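Local coordinates for protein leucine aminopeptidase (Parabacteroides distasonis, PDB 3TC8) that binds zinc and is probably an exopeptidase of the M28 family, perhaps an aminopeptidase or a related glutaminyl-peptide cyclotransferase, at residues D126-I138 and G196-T208. Residues are numbered along the deposited sequence; the frame is centred on the assembly and turned at random.
Sequences DDGGSGVGALLEI and GILLDMVGGKNAT
Asp126 and Ser130, at the two ends of the wide pi-type turn 126-130, each take a backbone N-H from the loop that follows strand 195-200. Gly203 N donates to Asp126 OD1 at 2.9 Å, reaching the syn side of the carboxylate 21° out of its plane. Val202 N donates to Ser130 OG at 3.0 Å. CG anti to the backbone N (chi1 -160°) carries the Asp126 carboxylate to the backbone of 201-204, where OD2 accepts from a water that in turn accepts from Gly204 N. Closeness of backbones is evident at Gly131: its CA lies 3.8 Å from Leu199 O, and a modelled CB there would clash with that oxygen. Farther along the helix, Leu199 CD1 packs against Ala134 CB (3.8 Å) and Leu135 CD2 (3.7 Å). Leu135 also touches Leu99 and Ala101 of the neighbouring strand 96-102, so the helix packs on the mixed sheet of the M28 zinc exopeptidase fold, its segment axis at 131° to that of strand 196-200. An inverse gamma turn centred on Asp127, within the irregular start of the helix, places its carboxylate at the zinc ion together with Asp160 and His281. Selenomethionine Met201 lies against that ligand, CG 3.8 Å from Asp127 CA. Behind the first shell, Ser130 OG donates to Asp126 O at 2.7 Å, on a lone pair in the carbonyl plane, which fixes the hydroxyl's proton and leaves the oxygen to accept from Val202 N. Tyr279 OH bonds to Asp126 OD2, and His102 NE2 to Asp127 OD1. Replacing Asp126 by alanine removes both carboxylate oxygens and would probably leave Gly203 N, the Tyr279 hydroxyl and the water bound to Gly204 N without this buried acceptor.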
loop_
_atom_site.group_PDB
_atom_site.type_symbol
_atom_site.label_atom_id
_atom_site.label_comp_id
_atom_site.label_asym_id
_atom_site.label_seq_id
_atom_site.Cartn_x
_atom_site.Cartn_y
_atom_site.Cartn_z
ATOM N N ASP A 126 -8.689 3.495 -4.901
ATOM C CA ASP A 126 -8.423 3.354 -3.486
ATOM C C ASP A 126 -7.577 2.114 -3.225
ATOM O O ASP A 126 -6.615 2.158 -2.445
ATOM C CB ASP A 126 -9.709 3.351 -2.688
ATOM C CG ASP A 126 -9.547 3.682 -1.226
ATOM O OD1 ASP A 126 -8.513 4.265 -0.846
ATOM O OD2 ASP A 126 -10.490 3.357 -0.468
ATOM N N ASP A 127 -7.935 0.976 -3.826
ATOM C CA ASP A 127 -7.235 -0.289 -3.666
ATOM C C ASP A 127 -6.083 -0.340 -4.651
ATOM O O ASP A 127 -6.182 -0.872 -5.752
ATOM C CB ASP A 127 -8.214 -1.387 -3.852
ATOM C CG ASP A 127 -7.766 -2.738 -3.398
ATOM O OD1 ASP A 127 -6.585 -2.943 -3.090
ATOM O OD2 ASP A 127 -8.662 -3.629 -3.411
ATOM N N GLY A 128 -4.978 0.255 -4.250
ATOM C CA GLY A 128 -3.753 0.419 -5.005
ATOM C C GLY A 128 -3.341 1.879 -5.121
ATOM O O GLY A 128 -2.300 2.308 -4.602
ATOM N N GLY A 129 -4.133 2.681 -5.792
ATOM C CA GLY A 129 -3.744 4.046 -6.020
ATOM C C GLY A 129 -3.475 4.839 -4.782
ATOM O O GLY A 129 -2.507 5.588 -4.724
ATOM N N SER A 130 -4.321 4.707 -3.771
ATOM C CA SER A 130 -4.253 5.599 -2.591
ATOM C C SER A 130 -2.956 5.405 -1.825
ATOM O O SER A 130 -2.301 6.391 -1.476
ATOM C CB SER A 130 -5.439 5.395 -1.677
ATOM O OG SER A 130 -5.421 4.104 -1.068
ATOM N N GLY A 131 -2.574 4.170 -1.538
ATOM C CA GLY A 131 -1.374 3.937 -0.756
ATOM C C GLY A 131 -0.128 4.388 -1.489
ATOM O O GLY A 131 0.759 4.996 -0.909
ATOM N N VAL A 132 -0.100 4.114 -2.789
ATOM C CA VAL A 132 1.049 4.521 -3.601
ATOM C C VAL A 132 1.116 6.050 -3.707
ATOM O O VAL A 132 2.178 6.627 -3.618
ATOM C CB VAL A 132 0.971 3.895 -5.007
ATOM C CG1 VAL A 132 2.006 4.434 -5.933
ATOM C CG2 VAL A 132 1.085 2.358 -4.886
ATOM N N GLY A 133 -0.040 6.702 -3.876
ATOM C CA GLY A 133 -0.026 8.168 -3.993
ATOM C C GLY A 133 0.386 8.842 -2.695
ATOM O O GLY A 133 1.140 9.823 -2.723
ATOM N N ALA A 134 -0.084 8.323 -1.561
ATOM C CA ALA A 134 0.350 8.820 -0.268
ATOM C C ALA A 134 1.854 8.623 -0.104
ATOM O O ALA A 134 2.574 9.522 0.358
ATOM C CB ALA A 134 -0.420 8.219 0.862
ATOM N N LEU A 135 2.355 7.438 -0.455
ATOM C CA LEU A 135 3.780 7.177 -0.343
ATOM C C LEU A 135 4.611 8.013 -1.294
ATOM O O LEU A 135 5.729 8.406 -0.934
ATOM C CB LEU A 135 4.095 5.702 -0.545
ATOM C CG LEU A 135 3.671 4.776 0.593
ATOM C CD1 LEU A 135 4.077 3.336 0.328
ATOM C CD2 LEU A 135 4.193 5.210 1.971
ATOM N N LEU A 136 4.136 8.316 -2.496
ATOM C CA LEU A 136 4.842 9.201 -3.372
ATOM C C LEU A 136 4.983 10.578 -2.759
ATOM O O LEU A 136 6.056 11.173 -2.840
ATOM C CB LEU A 136 4.199 9.312 -4.766
ATOM C CG LEU A 136 4.367 8.079 -5.670
ATOM C CD1 LEU A 136 3.413 8.231 -6.865
ATOM C CD2 LEU A 136 5.827 7.961 -6.176
ATOM N N GLU A 137 3.927 11.097 -2.159
ATOM C CA GLU A 137 4.018 12.404 -1.529
ATOM C C GLU A 137 4.938 12.388 -0.314
ATOM O O GLU A 137 5.733 13.310 -0.098
ATOM C CB GLU A 137 2.631 12.909 -1.204
ATOM C CG GLU A 137 2.600 14.206 -0.418
ATOM C CD GLU A 137 3.320 15.373 -1.072
ATOM O OE1 GLU A 137 3.568 15.345 -2.303
ATOM O OE2 GLU A 137 3.591 16.392 -0.361
ATOM N N ILE A 138 4.895 11.319 0.482
ATOM C CA ILE A 138 5.822 11.125 1.597
ATOM C C ILE A 138 7.257 11.109 1.091
ATOM O O ILE A 138 8.136 11.788 1.610
ATOM C CB ILE A 138 5.453 9.864 2.390
ATOM C CG1 ILE A 138 4.187 10.099 3.208
ATOM C CG2 ILE A 138 6.623 9.385 3.290
ATOM C CD1 ILE A 138 3.480 8.862 3.630
ATOM N N GLY A 196 7.837 -1.787 9.763
ATOM C CA GLY A 196 7.193 -1.491 8.499
ATOM C C GLY A 196 5.783 -0.928 8.682
ATOM O O GLY A 196 5.073 -1.286 9.618
ATOM N N ILE A 197 5.393 -0.040 7.759
ATOM C CA ILE A 197 4.037 0.483 7.694
ATOM C C ILE A 197 3.521 0.286 6.271
ATOM O O ILE A 197 4.109 0.809 5.315
ATOM C CB ILE A 197 3.910 1.966 8.062
ATOM C CG1 ILE A 197 4.435 2.214 9.500
ATOM C CG2 ILE A 197 2.476 2.425 7.917
ATOM C CD1 ILE A 197 4.512 3.716 9.819
ATOM N N LEU A 198 2.451 -0.489 6.130
ATOM C CA LEU A 198 1.700 -0.672 4.901
ATOM C C LEU A 198 0.531 0.302 4.873
ATOM O O LEU A 198 -0.205 0.400 5.836
ATOM C CB LEU A 198 1.180 -2.109 4.860
ATOM C CG LEU A 198 0.171 -2.466 3.766
ATOM C CD1 LEU A 198 0.726 -2.241 2.363
ATOM C CD2 LEU A 198 -0.269 -3.901 3.917
ATOM N N LEU A 199 0.338 0.968 3.744
ATOM C CA LEU A 199 -0.832 1.774 3.484
ATOM C C LEU A 199 -1.648 1.033 2.423
ATOM O O LEU A 199 -1.134 0.774 1.322
ATOM C CB LEU A 199 -0.468 3.151 2.953
ATOM C CG LEU A 199 0.496 3.999 3.813
ATOM C CD1 LEU A 199 0.699 5.364 3.183
ATOM C CD2 LEU A 199 -0.003 4.060 5.231
ATOM N N ASP A 200 -2.900 0.785 2.701
ATOM C CA ASP A 200 -3.792 0.121 1.745
ATOM C C ASP A 200 -5.186 0.718 1.890
ATOM O O ASP A 200 -5.704 0.705 2.993
ATOM C CB ASP A 200 -3.785 -1.390 2.017
ATOM C CG ASP A 200 -4.481 -2.223 0.973
ATOM O OD1 ASP A 200 -4.879 -1.714 -0.087
ATOM O OD2 ASP A 200 -4.611 -3.485 1.162
HETATM N N MSE A 201 -5.759 1.263 0.829
HETATM C CA MSE A 201 -7.092 1.876 0.938
HETATM C C MSE A 201 -7.147 2.972 2.005
HETATM O O MSE A 201 -7.906 2.894 2.975
HETATM C CB MSE A 201 -8.213 0.807 1.129
HETATM C CG MSE A 201 -8.317 -0.138 -0.075
HETATM SE SE MSE A 201 -9.738 -1.347 -0.022
HETATM C CE MSE A 201 -10.961 -0.318 -0.758
ATOM N N VAL A 202 -6.291 3.951 1.779
ATOM C CA VAL A 202 -6.126 5.105 2.643
ATOM C C VAL A 202 -6.621 6.405 2.013
ATOM O O VAL A 202 -6.262 7.485 2.464
ATOM C CB VAL A 202 -4.676 5.254 3.132
ATOM C CG1 VAL A 202 -4.290 4.079 4.026
ATOM C CG2 VAL A 202 -3.734 5.474 1.991
ATOM N N GLY A 203 -7.476 6.300 0.987
ATOM C CA GLY A 203 -7.976 7.469 0.320
ATOM C C GLY A 203 -9.449 7.726 0.384
ATOM O O GLY A 203 -9.900 8.791 -0.071
ATOM N N GLY A 204 -10.248 6.795 0.870
ATOM C CA GLY A 204 -11.689 6.927 0.798
ATOM C C GLY A 204 -12.232 7.987 1.725
ATOM O O GLY A 204 -11.808 8.105 2.879
ATOM N N LYS A 205 -13.243 8.722 1.265
ATOM C CA LYS A 205 -13.923 9.694 2.097
ATOM C C LYS A 205 -14.380 9.026 3.391
ATOM O O LYS A 205 -14.987 7.940 3.338
ATOM C CB LYS A 205 -15.112 10.300 1.369
ATOM C CG LYS A 205 -15.704 11.491 2.078
ATOM C CD LYS A 205 -16.925 12.040 1.340
ATOM C CE LYS A 205 -17.658 13.056 2.156
ATOM N NZ LYS A 205 -16.777 14.223 2.351
ATOM N N ASN A 206 -14.085 9.628 4.549
ATOM C CA ASN A 206 -14.528 9.098 5.850
ATOM C C ASN A 206 -14.042 7.664 6.164
ATOM O O ASN A 206 -14.666 6.939 6.927
ATOM C CB ASN A 206 -16.015 9.240 6.008
ATOM C CG ASN A 206 -16.466 10.683 5.973
ATOM O OD1 ASN A 206 -15.838 11.577 6.572
ATOM N ND2 ASN A 206 -17.587 10.931 5.309
ATOM N N ALA A 207 -12.868 7.319 5.652
ATOM C CA ALA A 207 -12.238 6.045 5.962
ATOM C C ALA A 207 -12.063 5.929 7.479
ATOM O O ALA A 207 -11.841 6.931 8.188
ATOM C CB ALA A 207 -10.878 5.917 5.284
ATOM N N THR A 208 -12.063 4.697 7.963
ATOM C CA THR A 208 -11.831 4.379 9.357
ATOM C C THR A 208 -10.755 3.320 9.467
ATOM O O THR A 208 -10.972 2.185 9.055
ATOM C CB THR A 208 -13.127 3.959 10.047
ATOM O OG1 THR A 208 -13.771 2.891 9.354
ATOM C CG2 THR A 208 -14.093 5.122 10.180
HETATM O O HOH W 1 -10.287 4.177 2.046
HETATM O O HOH W 2 -4.178 0.472 -1.523
#